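Local coordinates for magnetosome protein MamA (Magnetospirillum gryphiswaldense, PDB 3AS8) that associates with magnetosomes and recognises copies of itself, probably through its tetratricopeptide repeats, which promotes assembly of protein complexes, at residues A[40-46]-A[64-68]; A[147-152]-A[163-167]. All coordinates share one frame; numbering follows the deposited sequence.

Interaction 1: residues A[40-46]-A[64-68]; sequences FDVEVAL and LLERS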
loop_
_atom_site.group_PDB
_atom_site.type_symbol
_atom_site.label_atom_id
_atom_site.label_comp_id
_atom_site.label_asym_id
_atom_site.label_seq_id
_atom_site.Cartn_x
_atom_site.Cartn_y
_atom_site.Cartn_z
ATOM N N PHE A 40 -15.559 -0.267 -19.905
ATOM C CA PHE A 40 -14.513 -0.144 -18.887
ATOM C C PHE A 40 -13.062 0.266 -19.347
ATOM O O PHE A 40 -12.475 -0.389 -20.191
ATOM C CB PHE A 40 -14.462 -1.423 -18.076
ATOM C CG PHE A 40 -13.741 -1.245 -16.779
ATOM C CD1 PHE A 40 -14.393 -0.664 -15.686
ATOM C CD2 PHE A 40 -12.375 -1.563 -16.672
ATOM C CE1 PHE A 40 -13.722 -0.460 -14.503
ATOM C CE2 PHE A 40 -11.699 -1.357 -15.470
ATOM C CZ PHE A 40 -12.366 -0.811 -14.407
ATOM N N ASP A 41 -12.474 1.300 -18.712
ATOM C CA ASP A 41 -11.128 1.860 -19.048
ATOM C C ASP A 41 -10.261 1.844 -17.791
ATOM O O ASP A 41 -10.595 2.564 -16.841
ATOM C CB ASP A 41 -11.334 3.294 -19.533
ATOM C CG ASP A 41 -10.023 4.073 -19.863
ATOM O OD1 ASP A 41 -8.919 3.924 -19.252
ATOM O OD2 ASP A 41 -10.124 4.927 -20.764
ATOM N N VAL A 42 -9.168 1.049 -17.776
ATOM C CA VAL A 42 -8.435 0.745 -16.498
ATOM C C VAL A 42 -7.740 1.998 -15.975
ATOM O O VAL A 42 -7.704 2.249 -14.767
ATOM C CB VAL A 42 -7.427 -0.461 -16.607
ATOM C CG1 VAL A 42 -6.306 -0.189 -17.552
ATOM C CG2 VAL A 42 -6.817 -0.809 -15.234
ATOM N N GLU A 43 -7.279 2.841 -16.879
ATOM C CA GLU A 43 -6.522 4.034 -16.467
ATOM C C GLU A 43 -7.450 5.095 -15.838
ATOM O O GLU A 43 -7.053 5.791 -14.877
ATOM C CB GLU A 43 -5.786 4.526 -17.696
ATOM C CG GLU A 43 -4.424 5.084 -17.461
ATOM C CD GLU A 43 -3.486 4.191 -16.696
ATOM O OE1 GLU A 43 -2.859 4.725 -15.751
ATOM O OE2 GLU A 43 -3.346 2.996 -17.029
ATOM N N VAL A 44 -8.693 5.157 -16.342
ATOM C CA VAL A 44 -9.727 6.000 -15.803
ATOM C C VAL A 44 -10.145 5.408 -14.432
ATOM O O VAL A 44 -10.144 6.147 -13.416
ATOM C CB VAL A 44 -10.915 6.144 -16.780
ATOM C CG1 VAL A 44 -12.151 6.713 -16.049
ATOM C CG2 VAL A 44 -10.492 7.027 -18.021
ATOM N N ALA A 45 -10.414 4.084 -14.360
ATOM C CA ALA A 45 -10.817 3.484 -13.080
ATOM C C ALA A 45 -9.723 3.592 -11.969
ATOM O O ALA A 45 -10.023 3.872 -10.799
ATOM C CB ALA A 45 -11.296 2.010 -13.243
ATOM N N LEU A 46 -8.472 3.436 -12.356
ATOM C CA LEU A 46 -7.366 3.553 -11.448
ATOM C C LEU A 46 -7.223 4.957 -10.865
ATOM O O LEU A 46 -7.087 5.119 -9.641
ATOM C CB LEU A 46 -6.106 3.198 -12.139
ATOM C CG LEU A 46 -4.811 3.589 -11.404
ATOM C CD1 LEU A 46 -4.695 2.857 -9.984
ATOM C CD2 LEU A 46 -3.580 3.282 -12.218
ATOM N N LEU A 64 -13.817 0.564 -7.354
ATOM C CA LEU A 64 -13.278 0.829 -8.717
ATOM C C LEU A 64 -11.924 0.142 -8.927
ATOM O O LEU A 64 -11.604 -0.330 -10.032
ATOM C CB LEU A 64 -13.103 2.345 -9.013
ATOM C CG LEU A 64 -14.199 3.084 -9.734
ATOM C CD1 LEU A 64 -15.496 2.806 -9.000
ATOM C CD2 LEU A 64 -13.902 4.619 -9.857
ATOM N N LEU A 65 -11.143 0.036 -7.858
ATOM C CA LEU A 65 -9.828 -0.547 -7.954
ATOM C C LEU A 65 -9.995 -2.042 -8.085
ATOM O O LEU A 65 -9.267 -2.653 -8.818
ATOM C CB LEU A 65 -8.941 -0.174 -6.757
ATOM C CG LEU A 65 -8.445 1.281 -6.708
ATOM C CD1 LEU A 65 -7.818 1.586 -5.339
ATOM C CD2 LEU A 65 -7.459 1.647 -7.886
ATOM N N GLU A 66 -10.988 -2.601 -7.409
ATOM C CA GLU A 66 -11.273 -4.032 -7.510
ATOM C C GLU A 66 -11.741 -4.414 -8.941
ATOM O O GLU A 66 -11.345 -5.439 -9.471
ATOM C CB GLU A 66 -12.371 -4.404 -6.484
ATOM C CG GLU A 66 -11.946 -4.407 -4.997
ATOM C CD GLU A 66 -13.102 -4.498 -3.922
ATOM O OE1 GLU A 66 -12.771 -4.619 -2.678
ATOM O OE2 GLU A 66 -14.334 -4.411 -4.258
ATOM N N ARG A 67 -12.661 -3.613 -9.496
ATOM C CA ARG A 67 -13.098 -3.773 -10.877
ATOM C C ARG A 67 -11.833 -3.672 -11.831
ATOM O O ARG A 67 -11.696 -4.405 -12.794
ATOM C CB ARG A 67 -14.195 -2.722 -11.180
ATOM C CG ARG A 67 -15.240 -3.160 -12.155
ATOM C CD ARG A 67 -16.409 -2.187 -12.252
ATOM N NE ARG A 67 -16.904 -1.861 -10.922
ATOM C CZ ARG A 67 -17.873 -2.528 -10.300
ATOM N NH1 ARG A 67 -18.480 -3.565 -10.898
ATOM N NH2 ARG A 67 -18.223 -2.163 -9.075
ATOM N N SER A 68 -10.917 -2.756 -11.557
ATOM C CA SER A 68 -9.680 -2.604 -12.332
ATOM C C SER A 68 -8.790 -3.847 -12.299
ATOM O O SER A 68 -8.351 -4.383 -13.360
ATOM C CB SER A 68 -8.888 -1.415 -11.802
ATOM O OG SER A 68 -9.688 -0.200 -11.929
#
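The ring of F40 turns its edge to S68 and L64 of helix 58-71. S68 OG lies in the ring plane, 3.7 Å from F40 CZ, and L64 O is farther off at the same edge. The aliphatic part of R67 runs past one corner of the ring, with R67 CG 3.9 Å from F40 CE1. The ring and guanidinium planes are 59° apart. The guanidinium itself pairs with E63, so its charge is met within its own helix.

With CG anti to the backbone N (chi1 -162°), the F40 ring extends on toward the partner helix. Segments 42-46 and 64-68 run nearly antiparallel, at 153°, as in a helical hairpin of the tetratricopeptide repeat kind. A45 faces the partner helix, and its CB is 3.0 Å from S68 OG, a tight fit. S68 OG donates to L64 O at 2.7 Å, while S68 N reaches that oxygen from the opposite face of the carbonyl plane. The buried hydroxyl is thus satisfied inside its own helix, and no hydrogen bond crosses the contact. L46 CD1 meets L65 CD2 at 3.7 Å, next to helix 76-88. At the start of helix 42-54, D41 is the N-cap: its OD1 accepts from V44 N, and weakly from E43 N.

Interaction 2: residues A[147-152]-A[163-167]; sequences HRAIAY and ALPHF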
loop_
_atom_site.group_PDB
_atom_site.type_symbol
_atom_site.label_atom_id
_atom_site.label_comp_id
_atom_site.label_asym_id
_atom_site.label_seq_id
_atom_site.Cartn_x
_atom_site.Cartn_y
_atom_site.Cartn_z
ATOM N N HIS A 147 12.583 -3.613 13.320
ATOM C CA HIS A 147 12.980 -4.506 14.440
ATOM C C HIS A 147 11.886 -4.644 15.489
ATOM O O HIS A 147 11.719 -5.706 16.078
ATOM C CB HIS A 147 14.225 -3.988 15.108
ATOM C CG HIS A 147 15.486 -4.324 14.363
ATOM N ND1 HIS A 147 16.083 -5.564 14.461
ATOM C CD2 HIS A 147 16.273 -3.589 13.532
ATOM C CE1 HIS A 147 17.181 -5.579 13.721
ATOM N NE2 HIS A 147 17.309 -4.393 13.140
ATOM N N ARG A 148 11.192 -3.545 15.762
ATOM C CA ARG A 148 10.099 -3.542 16.730
ATOM C C ARG A 148 8.980 -4.489 16.266
ATOM O O ARG A 148 8.476 -5.294 17.028
ATOM C CB ARG A 148 9.611 -2.117 16.958
ATOM C CG ARG A 148 8.498 -1.950 17.966
ATOM C CD ARG A 148 8.546 -0.563 18.687
ATOM N NE ARG A 148 9.869 0.091 18.865
ATOM C CZ ARG A 148 10.627 0.085 19.971
ATOM N NH1 ARG A 148 10.299 -0.626 21.035
ATOM N NH2 ARG A 148 11.775 0.752 19.990
ATOM N N ALA A 149 8.621 -4.411 14.996
ATOM C CA ALA A 149 7.588 -5.268 14.436
ATOM C C ALA A 149 8.058 -6.743 14.561
ATOM O O ALA A 149 7.280 -7.628 14.909
ATOM C CB ALA A 149 7.276 -4.888 12.929
ATOM N N ILE A 150 9.325 -6.996 14.327
ATOM C CA ILE A 150 9.832 -8.378 14.381
ATOM C C ILE A 150 9.809 -8.870 15.837
ATOM O O ILE A 150 9.408 -10.004 16.114
ATOM C CB ILE A 150 11.297 -8.496 13.877
ATOM C CG1 ILE A 150 11.398 -8.437 12.374
ATOM C CG2 ILE A 150 11.934 -9.890 14.299
ATOM C CD1 ILE A 150 12.921 -8.026 11.966
ATOM N N ALA A 151 10.220 -7.997 16.771
ATOM C CA ALA A 151 10.156 -8.308 18.235
ATOM C C ALA A 151 8.771 -8.705 18.663
ATOM O O ALA A 151 8.554 -9.701 19.351
ATOM C CB ALA A 151 10.596 -7.076 19.053
ATOM N N TYR A 152 7.785 -7.915 18.260
ATOM C CA TYR A 152 6.388 -8.191 18.618
ATOM C C TYR A 152 5.885 -9.517 18.019
ATOM O O TYR A 152 5.166 -10.230 18.659
ATOM C CB TYR A 152 5.474 -6.985 18.262
ATOM C CG TYR A 152 4.073 -7.086 18.869
ATOM C CD1 TYR A 152 3.902 -7.554 20.182
ATOM C CD2 TYR A 152 2.902 -6.717 18.134
ATOM C CE1 TYR A 152 2.661 -7.673 20.753
ATOM C CE2 TYR A 152 1.619 -6.822 18.725
ATOM C CZ TYR A 152 1.528 -7.303 20.035
ATOM O OH TYR A 152 0.331 -7.464 20.671
ATOM N N ALA A 163 12.866 -12.247 20.911
ATOM C CA ALA A 163 12.342 -10.856 20.851
ATOM C C ALA A 163 13.280 -9.794 21.407
ATOM O O ALA A 163 13.486 -8.751 20.799
ATOM C CB ALA A 163 10.930 -10.750 21.516
ATOM N N LEU A 164 13.926 -10.098 22.516
ATOM C CA LEU A 164 14.659 -9.092 23.287
ATOM C C LEU A 164 15.728 -8.343 22.495
ATOM O O LEU A 164 15.770 -7.069 22.517
ATOM C CB LEU A 164 15.170 -9.769 24.597
ATOM C CG LEU A 164 16.113 -8.923 25.486
ATOM C CD1 LEU A 164 15.314 -7.718 25.999
ATOM C CD2 LEU A 164 16.770 -9.696 26.629
ATOM N N PRO A 165 16.613 -9.063 21.768
ATOM C CA PRO A 165 17.613 -8.367 20.954
ATOM C C PRO A 165 17.002 -7.426 19.911
ATOM O O PRO A 165 17.578 -6.396 19.605
ATOM C CB PRO A 165 18.410 -9.501 20.229
ATOM C CG PRO A 165 17.812 -10.743 20.629
ATOM C CD PRO A 165 16.734 -10.523 21.694
ATOM N N HIS A 166 15.841 -7.797 19.351
ATOM C CA HIS A 166 15.122 -6.908 18.436
ATOM C C HIS A 166 14.556 -5.636 19.102
ATOM O O HIS A 166 14.621 -4.541 18.553
ATOM C CB HIS A 166 14.093 -7.696 17.676
ATOM C CG HIS A 166 14.708 -8.650 16.675
ATOM N ND1 HIS A 166 15.308 -8.227 15.507
ATOM C CD2 HIS A 166 14.753 -10.004 16.646
ATOM C CE1 HIS A 166 15.713 -9.282 14.813
ATOM N NE2 HIS A 166 15.391 -10.377 15.488
ATOM N N PHE A 167 13.987 -5.769 20.287
ATOM C CA PHE A 167 13.580 -4.584 21.028
ATOM C C PHE A 167 14.755 -3.664 21.296
ATOM O O PHE A 167 14.601 -2.456 21.243
ATOM C CB PHE A 167 12.897 -4.976 22.359
ATOM C CG PHE A 167 11.440 -5.431 22.202
ATOM C CD1 PHE A 167 10.453 -4.537 21.807
ATOM C CD2 PHE A 167 11.042 -6.711 22.600
ATOM C CE1 PHE A 167 9.130 -4.940 21.664
ATOM C CE2 PHE A 167 9.705 -7.098 22.538
ATOM C CZ PHE A 167 8.740 -6.240 22.020
#
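H147 and H166 both hold CG beside the backbone N and anti to the carbonyl carbon (chi1 -80° and -70°), which brings their imidazoles together rim to rim. H147 ND1 and H166 ND1 share a hydrogen bond of 3.0 Å. Each nitrogen lies in the plane of the other ring, although the two planes are 32° apart. Either ring could be the donor.

I150 reaches over one face of H166 with its CG2 branch. This CH-pi contact is 3.6 Å from I150 CG2 to the H166 ring centroid. H166 is thus held on a face by a methyl group and at its edge by H147. Without the imidazole, as with an alanine here, H147 ND1 would probably lose its hydrogen-bond partner and the methyl of I150 the ring face it packs on.

F167 takes the same kind of first torsion, and its ring swings back against A151. A151 CB sits over the centre of that ring, 3.4 Å from the F167 centroid. Farther along, A163 CB rests 3.4 Å from A151 O. The small alanines let the backbones draw close, with A151 CA and A163 CA 4.3 Å apart.

Segments 147-152 and 163-167 run nearly antiparallel, consistent with the helical hairpin of a tetratricopeptide repeat. Helix 126-139 packs against helix 144-156, with F133 and K134 on I150 and L137 on H147.

From the N terminus, the chain passes helices 5-20 and 24-31 before it enters interaction 1. That contact folds helix 58-71 back on helix 42-54 and closes a loop of 17 residues. The chain then runs through helices 76-88, 92-105, 110-122 and 126-139. Interaction 2 follows, closing a shorter loop of 10 residues between helices 144-156 and 160-183. The two contacts are in series and neither nest nor cross. The centres of interactions 1 and 2 are about 39 Å apart. They lie on opposite sides of the chain's centre and do not touch. Each joins two successive antiparallel helices, at different places in the same all-helical array of tetratricopeptide repeat type.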